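Local structure of kappa-carrageenase (Zobellia galactanivorans, 5OCR) at residues 54-57 with 58-61; 141-144 with 145-148; 259-262 with 263-266. The protein probably hydrolyses kappa-carrageenan, a sulfated galactan of red algae, and is represented here by its family 16 glycoside hydrolase domain, which has a beta-jellyroll fold. One frame throughout, in Å; residues are numbered along the deposited sequence.

Interaction 1: 54-57 with 58-61; sequences KWNN and QKNV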
ATOM      1  N   LYS A  54       1.021  -9.353 -11.838  1.00 23.72           N
ATOM      2  CA  LYS A  54      -0.413  -9.223 -12.049  1.00 25.93           C
ATOM      3  C   LYS A  54      -1.236  -9.630 -10.816  1.00 25.74           C
ATOM      4  O   LYS A  54      -0.719 -10.287  -9.901  1.00 26.51           O
ATOM      5  CB  LYS A  54      -0.839 -10.098 -13.218  1.00 28.28           C
ATOM      6  CG  LYS A  54      -0.426  -9.345 -14.500  1.00 33.57           C
ATOM      7  CD  LYS A  54      -0.473 -10.145 -15.751  1.00 34.85           C
ATOM      8  CE  LYS A  54      -0.217  -9.188 -16.926  1.00 34.90           C
ATOM      9  NZ  LYS A  54       1.161  -8.641 -16.871  1.00 36.99           N
ATOM     10  N   TRP A  55      -2.504  -9.270 -10.821  1.00 24.26           N
ATOM     11  CA  TRP A  55      -3.356  -9.614  -9.710  1.00 23.87           C
ATOM     12  C   TRP A  55      -4.142 -10.810 -10.058  1.00 24.62           C
ATOM     13  O   TRP A  55      -4.577 -10.928 -11.222  1.00 26.16           O
ATOM     14  CB  TRP A  55      -4.327  -8.457  -9.423  1.00 23.63           C
ATOM     15  CG  TRP A  55      -3.613  -7.169  -9.197  1.00 23.42           C
ATOM     16  CD1 TRP A  55      -3.594  -6.034 -10.030  1.00 23.76           C
ATOM     17  CD2 TRP A  55      -2.806  -6.803  -8.007  1.00 22.92           C
ATOM     18  NE1 TRP A  55      -2.903  -5.010  -9.443  1.00 24.38           N
ATOM     19  CE2 TRP A  55      -2.326  -5.447  -8.249  1.00 23.54           C
ATOM     20  CE3 TRP A  55      -2.423  -7.478  -6.825  1.00 22.43           C
ATOM     21  CZ2 TRP A  55      -1.533  -4.759  -7.325  1.00 22.17           C
ATOM     22  CZ3 TRP A  55      -1.643  -6.784  -5.896  1.00 22.39           C
ATOM     23  CH2 TRP A  55      -1.151  -5.476  -6.162  1.00 21.72           C
ATOM     24  N   ASN A  56      -4.329 -11.707  -9.116  1.00 23.46           N
ATOM     25  CA  ASN A  56      -5.275 -12.824  -9.254  1.00 23.02           C
ATOM     26  C   ASN A  56      -5.946 -13.069  -7.920  1.00 23.32           C
ATOM     27  O   ASN A  56      -5.561 -13.953  -7.109  1.00 23.68           O
ATOM     28  CB  ASN A  56      -4.553 -14.133  -9.779  1.00 25.17           C
ATOM     29  CG  ASN A  56      -5.576 -15.234 -10.152  1.00 27.80           C
ATOM     30  OD1 ASN A  56      -6.720 -15.201  -9.695  1.00 27.49           O
ATOM     31  ND2 ASN A  56      -5.142 -16.224 -10.901  1.00 28.25           N
ATOM     32  N   ASN A  57      -6.997 -12.285  -7.665  1.00 21.60           N
ATOM     33  CA  ASN A  57      -7.690 -12.367  -6.412  1.00 22.64           C
ATOM     34  C   ASN A  57      -8.410 -13.710  -6.183  1.00 23.27           C
ATOM     35  O   ASN A  57      -8.544 -14.140  -5.057  1.00 22.73           O
ATOM     36  CB  ASN A  57      -8.640 -11.163  -6.254  1.00 21.55           C
ATOM     37  CG  ASN A  57      -7.864  -9.904  -5.857  1.00 22.21           C
ATOM     38  OD1 ASN A  57      -6.759 -10.022  -5.361  1.00 21.13           O
ATOM     39  ND2 ASN A  57      -8.380  -8.750  -6.155  1.00 21.56           N
ATOM     40  N   GLN A  58      -8.809 -14.382  -7.260  1.00 24.04           N
ATOM     41  CA  GLN A  58      -9.431 -15.715  -7.070  1.00 26.70           C
ATOM     42  C   GLN A  58      -8.464 -16.684  -6.432  1.00 26.20           C
ATOM     43  O   GLN A  58      -8.839 -17.431  -5.526  1.00 28.28           O
ATOM     44  CB  GLN A  58      -9.924 -16.277  -8.414  1.00 29.74           C
ATOM     45  CG  GLN A  58     -10.551 -17.676  -8.339  1.00 32.37           C
ATOM     46  CD  GLN A  58     -11.711 -17.756  -7.313  1.00 37.26           C
ATOM     47  OE1 GLN A  58     -12.470 -16.793  -7.080  1.00 37.89           O
ATOM     48  NE2 GLN A  58     -11.815 -18.904  -6.641  1.00 38.98           N
ATOM     49  N   LYS A  59      -7.191 -16.593  -6.810  1.00 25.88           N
ATOM     50  CA  LYS A  59      -6.206 -17.561  -6.348  0.50 26.25           C
ATOM     51  C   LYS A  59      -5.387 -17.062  -5.162  1.00 25.89           C
ATOM     52  O   LYS A  59      -4.855 -17.871  -4.380  1.00 26.43           O
ATOM     53  CB  LYS A  59      -5.302 -17.929  -7.525  0.50 27.60           C
ATOM     54  CG  LYS A  59      -6.065 -18.815  -8.506  0.50 29.62           C
ATOM     55  CD  LYS A  59      -6.474 -20.069  -7.765  0.50 30.59           C
ATOM     56  CE  LYS A  59      -6.724 -21.192  -8.725  0.50 31.89           C
ATOM     57  NZ  LYS A  59      -7.649 -20.647  -9.745  0.50 31.77           N
ATOM     58  N   ASN A  60      -5.370 -15.747  -4.996  1.00 22.97           N
ATOM     59  CA  ASN A  60      -4.416 -15.137  -4.041  1.00 22.44           C
ATOM     60  C   ASN A  60      -4.979 -14.396  -2.844  1.00 22.95           C
ATOM     61  O   ASN A  60      -4.199 -13.748  -2.068  1.00 22.32           O
ATOM     62  CB  ASN A  60      -3.483 -14.233  -4.817  1.00 22.49           C
ATOM     63  CG  ASN A  60      -2.688 -14.985  -5.840  1.00 23.26           C
ATOM     64  OD1 ASN A  60      -2.554 -16.200  -5.745  1.00 27.16           O
ATOM     65  ND2 ASN A  60      -2.110 -14.295  -6.769  1.00 23.02           N
ATOM     66  N   VAL A  61      -6.305 -14.448  -2.676  1.00 21.94           N
ATOM     67  CA  VAL A  61      -7.014 -13.900  -1.515  1.00 22.25           C
ATOM     68  C   VAL A  61      -7.778 -15.071  -0.823  1.00 24.49           C
ATOM     69  O   VAL A  61      -8.495 -15.865  -1.502  1.00 24.41           O
ATOM     70  CB  VAL A  61      -7.980 -12.728  -1.859  1.00 23.22           C
ATOM     71  CG1 VAL A  61      -8.765 -12.248  -0.619  1.00 24.29           C
ATOM     72  CG2 VAL A  61      -7.271 -11.590  -2.532  1.00 22.53           C
TER
HETATM   73  O   HOH W   1     -10.583 -15.393  -3.459  1.00 26.50           O

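Interaction 2: 141-144 with 145-148; sequences VVEL and QQFD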
ATOM      1  N   VAL A 141      -0.258   4.582   3.671  1.00 16.13           N
ATOM      2  CA  VAL A 141      -0.339   4.543   5.100  1.00 16.04           C
ATOM      3  C   VAL A 141       0.833   3.769   5.703  1.00 16.87           C
ATOM      4  O   VAL A 141       1.437   4.204   6.693  1.00 16.99           O
ATOM      5  CB  VAL A 141      -1.645   3.890   5.554  1.00 16.30           C
ATOM      6  CG1 VAL A 141      -1.631   3.876   7.132  1.00 17.11           C
ATOM      7  CG2 VAL A 141      -2.823   4.649   4.896  1.00 17.00           C
ATOM      8  N   VAL A 142       1.215   2.657   5.035  1.00 16.03           N
ATOM      9  CA  VAL A 142       2.493   2.028   5.345  1.00 15.73           C
ATOM     10  C   VAL A 142       2.923   1.128   4.206  1.00 15.90           C
ATOM     11  O   VAL A 142       2.093   0.554   3.429  1.00 15.56           O
ATOM     12  CB  VAL A 142       2.433   1.180   6.632  1.00 15.46           C
ATOM     13  CG1 VAL A 142       1.690  -0.129   6.464  1.00 15.49           C
ATOM     14  CG2 VAL A 142       3.855   0.917   7.115  1.00 16.05           C
ATOM     15  N   GLU A 143       4.240   1.115   3.995  1.00 16.34           N
ATOM     16  CA  GLU A 143       4.891   0.154   3.101  1.00 17.30           C
ATOM     17  C   GLU A 143       5.852  -0.576   4.001  1.00 16.66           C
ATOM     18  O   GLU A 143       6.801   0.020   4.454  1.00 17.19           O
ATOM     19  CB  GLU A 143       5.624   0.792   1.963  1.00 18.24           C
ATOM     20  CG  GLU A 143       4.651   1.125   0.825  1.00 18.82           C
ATOM     21  CD  GLU A 143       5.439   1.747  -0.313  1.00 21.64           C
ATOM     22  OE1 GLU A 143       6.202   2.750  -0.042  1.00 22.64           O
ATOM     23  OE2 GLU A 143       5.291   1.290  -1.475  1.00 23.57           O
ATOM     24  N   LEU A 144       5.652  -1.870   4.187  1.00 16.34           N
ATOM     25  CA  LEU A 144       6.547  -2.673   5.016  1.00 17.15           C
ATOM     26  C   LEU A 144       7.606  -3.423   4.206  1.00 18.88           C
ATOM     27  O   LEU A 144       7.334  -3.749   3.045  1.00 18.24           O
ATOM     28  CB  LEU A 144       5.708  -3.709   5.779  1.00 17.28           C
ATOM     29  CG  LEU A 144       4.655  -3.202   6.771  1.00 17.67           C
ATOM     30  CD1 LEU A 144       3.905  -4.341   7.480  1.00 17.42           C
ATOM     31  CD2 LEU A 144       5.354  -2.302   7.812  1.00 18.64           C
ATOM     32  N   GLN A 145       8.754  -3.774   4.824  1.00 19.20           N
ATOM     33  CA  GLN A 145       9.745  -4.680   4.269  1.00 21.41           C
ATOM     34  C   GLN A 145      10.237  -4.349   2.891  1.00 20.98           C
ATOM     35  O   GLN A 145      10.574  -5.238   2.182  1.00 22.64           O
ATOM     36  CB  GLN A 145       9.254  -6.177   4.273  1.00 23.63           C
ATOM     37  CG  GLN A 145       8.712  -6.661   5.537  1.00 27.71           C
ATOM     38  CD  GLN A 145       7.869  -7.935   5.268  1.00 25.38           C
ATOM     39  OE1 GLN A 145       6.829  -8.076   5.790  1.00 23.03           O
ATOM     40  NE2 GLN A 145       8.422  -8.910   4.502  1.00 28.07           N
ATOM     41  N   GLN A 146      10.318  -3.062   2.515  1.00 21.48           N
ATOM     42  CA  GLN A 146      10.783  -2.662   1.195  1.00 22.09           C
ATOM     43  C   GLN A 146      12.249  -2.728   1.053  1.00 23.24           C
ATOM     44  O   GLN A 146      12.752  -2.816  -0.075  1.00 22.96           O
ATOM     45  CB  GLN A 146      10.487  -1.164   0.915  1.00 24.15           C
ATOM     46  CG  GLN A 146       9.100  -0.988   0.572  1.00 26.64           C
ATOM     47  CD  GLN A 146       8.880   0.227  -0.301  1.00 23.83           C
ATOM     48  OE1 GLN A 146       8.465   0.059  -1.408  1.00 23.98           O
ATOM     49  NE2 GLN A 146       8.961   1.438   0.279  1.00 22.77           N
ATOM     50  N   PHE A 147      12.929  -2.634   2.180  1.00 22.94           N
ATOM     51  CA  PHE A 147      14.398  -2.490   2.194  1.00 25.19           C
ATOM     52  C   PHE A 147      14.814  -1.367   1.205  1.00 24.46           C
ATOM     53  O   PHE A 147      15.729  -1.580   0.340  1.00 25.69           O
ATOM     54  CB  PHE A 147      15.062  -3.819   1.815  1.00 25.08           C
ATOM     55  CG  PHE A 147      14.916  -4.904   2.843  1.00 25.31           C
ATOM     56  CD1 PHE A 147      16.022  -5.333   3.555  1.00 26.66           C
ATOM     57  CD2 PHE A 147      13.662  -5.460   3.111  1.00 23.22           C
ATOM     58  CE1 PHE A 147      15.904  -6.331   4.522  1.00 26.79           C
ATOM     59  CE2 PHE A 147      13.522  -6.484   4.074  1.00 23.93           C
ATOM     60  CZ  PHE A 147      14.665  -6.902   4.773  1.00 24.67           C
ATOM     61  N   ASP A 148      14.257  -0.186   1.414  1.00 23.41           N
ATOM     62  CA  ASP A 148      14.522   0.946   0.573  1.00 26.32           C
ATOM     63  C   ASP A 148      15.991   1.378   0.802  1.00 27.93           C
ATOM     64  O   ASP A 148      16.554   1.198   1.865  1.00 25.62           O
ATOM     65  CB  ASP A 148      13.492   2.043   0.874  1.00 25.25           C
ATOM     66  CG  ASP A 148      13.647   3.307   0.019  1.00 25.65           C
ATOM     67  OD1 ASP A 148      13.719   4.431   0.594  1.00 25.18           O
ATOM     68  OD2 ASP A 148      13.705   3.103  -1.212  1.00 25.82           O
TER
HETATM   69  O   HOH W   2       9.525  -0.678   4.076  1.00 16.77           O

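Interaction 3: 259-262 with 263-266; sequences ETDA and KARE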
ATOM      1  N   GLU A 259      14.546 -17.097 -13.046  1.00 36.48           N
ATOM      2  CA  GLU A 259      15.579 -18.064 -13.537  1.00 40.07           C
ATOM      3  C   GLU A 259      16.848 -17.475 -14.223  1.00 37.44           C
ATOM      4  O   GLU A 259      17.752 -18.194 -14.684  1.00 36.05           O
ATOM      5  CB  GLU A 259      14.969 -19.148 -14.432  1.00 46.33           C
ATOM      6  CG  GLU A 259      13.538 -19.570 -14.092  1.00 57.59           C
ATOM      7  CD  GLU A 259      13.342 -20.283 -12.752  1.00 62.56           C
ATOM      8  OE1 GLU A 259      14.338 -20.778 -12.183  1.00 66.19           O
ATOM      9  OE2 GLU A 259      12.171 -20.385 -12.268  1.00 59.83           O
ATOM     10  N   THR A 260      16.917 -16.162 -14.297  1.00 34.36           N
ATOM     11  CA  THR A 260      18.093 -15.484 -14.837  1.00 33.46           C
ATOM     12  C   THR A 260      18.909 -14.749 -13.808  1.00 32.96           C
ATOM     13  O   THR A 260      19.869 -14.083 -14.201  1.00 34.23           O
ATOM     14  CB  THR A 260      17.703 -14.369 -15.834  1.00 33.52           C
ATOM     15  OG1 THR A 260      16.943 -13.296 -15.136  1.00 32.27           O
ATOM     16  CG2 THR A 260      16.972 -14.988 -16.970  1.00 33.46           C
ATOM     17  N   ASP A 261      18.521 -14.799 -12.538  1.00 30.87           N
ATOM     18  CA  ASP A 261      19.222 -14.014 -11.501  1.00 31.21           C
ATOM     19  C   ASP A 261      19.410 -14.850 -10.246  1.00 33.52           C
ATOM     20  O   ASP A 261      18.430 -15.407  -9.744  1.00 32.54           O
ATOM     21  CB  ASP A 261      18.437 -12.706 -11.261  1.00 34.61           C
ATOM     22  CG  ASP A 261      18.892 -11.962 -10.037  1.00 39.83           C
ATOM     23  OD1 ASP A 261      19.767 -11.086 -10.202  1.00 52.40           O
ATOM     24  OD2 ASP A 261      18.444 -12.242  -8.911  1.00 42.52           O
ATOM     25  N   ALA A 262      20.642 -14.948  -9.687  1.00 30.80           N
ATOM     26  CA  ALA A 262      20.876 -15.895  -8.571  1.00 30.63           C
ATOM     27  C   ALA A 262      20.059 -15.504  -7.365  1.00 32.15           C
ATOM     28  O   ALA A 262      19.541 -16.371  -6.670  1.00 35.43           O
ATOM     29  CB  ALA A 262      22.331 -15.918  -8.145  1.00 34.14           C
ATOM     30  N   LYS A 263      20.005 -14.206  -7.070  1.00 34.17           N
ATOM     31  CA  LYS A 263      19.295 -13.789  -5.821  1.00 35.34           C
ATOM     32  C   LYS A 263      17.803 -14.061  -5.912  1.00 32.78           C
ATOM     33  O   LYS A 263      17.190 -14.608  -4.967  1.00 31.17           O
ATOM     34  CB  LYS A 263      19.655 -12.362  -5.402  1.00 40.02           C
ATOM     35  CG  LYS A 263      21.101 -12.338  -4.900  1.00 45.03           C
ATOM     36  CD  LYS A 263      21.882 -11.220  -5.553  1.00 50.45           C
ATOM     37  CE  LYS A 263      21.837  -9.959  -4.690  1.00 57.58           C
ATOM     38  NZ  LYS A 263      22.275 -10.230  -3.287  1.00 58.83           N
ATOM     39  N   ALA A 264      17.234 -13.749  -7.069  1.00 29.24           N
ATOM     40  CA  ALA A 264      15.825 -14.088  -7.315  1.00 27.27           C
ATOM     41  C   ALA A 264      15.559 -15.584  -7.285  1.00 26.64           C
ATOM     42  O   ALA A 264      14.658 -16.002  -6.577  1.00 28.15           O
ATOM     43  CB  ALA A 264      15.303 -13.420  -8.586  1.00 27.03           C
ATOM     44  N   ARG A 265      16.382 -16.406  -7.980  1.00 26.73           N
ATOM     45  CA  ARG A 265      16.248 -17.859  -7.909  1.00 28.11           C
ATOM     46  C   ARG A 265      16.327 -18.399  -6.480  1.00 28.20           C
ATOM     47  O   ARG A 265      15.499 -19.245  -6.071  1.00 29.06           O
ATOM     48  CB  ARG A 265      17.275 -18.550  -8.815  1.00 28.50           C
ATOM     49  CG  ARG A 265      16.846 -19.966  -9.123  1.00 31.14           C
ATOM     50  CD  ARG A 265      17.824 -20.423 -10.201  1.00 30.53           C
ATOM     51  NE  ARG A 265      17.756 -21.840 -10.519  1.00 33.90           N
ATOM     52  CZ  ARG A 265      18.303 -22.777  -9.778  1.00 35.52           C
ATOM     53  NH1 ARG A 265      18.965 -22.477  -8.655  1.00 38.24           N
ATOM     54  NH2 ARG A 265      18.178 -24.016 -10.147  1.00 38.05           N
ATOM     55  N   GLU A 266      17.295 -17.944  -5.709  1.00 31.82           N
ATOM     56  CA  GLU A 266      17.339 -18.538  -4.365  1.00 38.15           C
ATOM     57  C   GLU A 266      16.166 -18.115  -3.495  1.00 34.40           C
ATOM     58  O   GLU A 266      15.659 -18.932  -2.725  1.00 36.20           O
ATOM     59  CB  GLU A 266      18.708 -18.444  -3.702  1.00 45.80           C
ATOM     60  CG  GLU A 266      19.211 -17.042  -3.531  1.00 51.52           C
ATOM     61  CD  GLU A 266      19.900 -16.871  -2.197  1.00 62.77           C
ATOM     62  OE1 GLU A 266      20.000 -17.881  -1.443  1.00 67.33           O
ATOM     63  OE2 GLU A 266      20.332 -15.727  -1.894  1.00 63.98           O
TER

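Interaction 1: 54-57 with 58-61
From Asn-56 to Asn-60 the backbone leaves strand 54-55 and closes a single short helical turn, in which the carbonyl O of Asn-56 takes two weak bonds, from Asn-60 N at 2.8 Å and from Lys-59 N at 3.1 Å. One step further on, Val-61 N donates to Asn-57 O over 3.3 Å, just where the chain gives up helical torsions and enters strand 61-64. The side chain of Asn-56 strengthens the start of this turn. With its CG swung anti to the backbone N (chi1 -170°), its amide reaches forward and OD1 accepts from Lys-59 N at 3.2 Å, the donor standing well above the plane of the side-chain carbonyl. The same OD1 also lies 3.6 Å from CB of Gln-58. Were Asn-56 an alanine, Lys-59 N would probably keep no more than its weak bond to the main-chain carbonyl, and the turn would lose its side-chain cap. Asn-57 turns its amide the other way, and its OD1 rests 3.3 Å from CG2 of Val-61. That amide is held by strand and loop together, OD1 accepting from Ile-90 N and ND2 donating to Lys-43 O. Asn-60 lays its CB 3.1 Å from Asn-56 O, while its ND2 donates to Thr-87 OG1 and Ser-88 O. The whole is an asparagine N-cap on a one-turn helix, used here to link two strands of the beta-jellyroll and to pin that link against strand 86-97.

Interaction 2: 141-144 with 145-148
Glu-143 and Gln-146 meet where the strand bearing an E-x-D-x-x-E sequence, the signature of this branch of glycoside hydrolase family 16, runs out into a loop. Just upstream, Val-141 and Val-142 both face Phe-119 in a classic beta bulge, and Glu-143 holds the place of the last glutamate of the signature, which in relatives serves as the general acid/base. Across the contact, Glu-143 OE1 lies 3.1 Å from Gln-146 NE2. The two side chains cross obliquely, with carboxylate and amide planes 49° apart, and CB of Glu-143 is 3.8 Å from Gln-146 NE2. The second carboxylate oxygen, Glu-143 OE2, and the amide oxygen, Gln-146 OE1, both acceptors, come within 3.4 Å without bonding to each other. A water ties the backbones together, 2.8 Å from Glu-143 O and accepting from Gln-146 N at 3.0 Å. Between these residues Gln-145 has a positive phi (53°), which bends the chain out of the strand. On the other side from Glu-143, Leu-144 packs on Met-160 and Tyr-203. Arg-242 reconciles the two facing acceptors: its NH2 makes a salt bridge with Glu-143 OE2 and its NE donates to Gln-146 OE1, while Asp-161 OD2 accepts from Gln-146 NE2. A glycerol, probably from the crystallisation liquor, bonds to Glu-143 OE2 and may mark the substrate cleft. The chemistry therefore suggests a second-shell role for Gln-146, whose amide is fixed in rotation by Arg-242 and Asp-161 and is likely to help set the carboxylate beside it.

Interaction 3: 259-262 with 263-266
Glu-259 approaches Arg-265 over the start of a helix that Asp-261 caps, an aspartate N-cap at the entrance to helix 262-267. The chain of Glu-259 bends at its second torsion and brings OE1 to 3.9 Å from Arg-265 NE, a long salt bridge in which carboxylate and guanidinium planes stand almost perpendicular, 86° apart. Both residues also touch a crystal neighbour, so this pairing may owe something to the lattice. Asp-261 makes the firmer contact. With CG anti to its own N (chi1 168°), OD2 folds back over the first turn and accepts from Ala-264 N at 2.7 Å in a nearly straight bond. Its main-chain O meanwhile takes Arg-265 N at 2.9 Å, so side chain and backbone of one residue occupy two successive helix N-H groups. A negative carboxylate at this end would probably also be favoured by the helix dipole. Ala-264, its methyl 3.4 Å from Asp-261 OD2, faces inward and rests on Phe-245. Ala-262 continues the i to i+4 pattern that Asp-261 O begins, its O receiving Glu-266 N at 2.9 Å. Glu-266 places CG between its backbone N and carbonyl carbon, and this methylene lies just 3.2 Å from Ala-262 O.

Interactions 1 and 3 apply one principle twice: an Asn or an Asp at the N-cap accepts from the amide three residues on, in 54-61 with one longer, more bent bond and in 259-266 with a short, nearly straight one. Interaction 2 is of another kind, a strand end at the probable active site, where glycerol is bound. The three do not touch. The centre of interaction 2 lies about 21 Å from that of interaction 1 and about 22 Å from that of interaction 3, with nearest atoms about 10 Å apart in both cases, so both caps lie well away from the probable active site. The side chain of Val-61, in interaction 1, is about 11 Å from a bound magnesium ion.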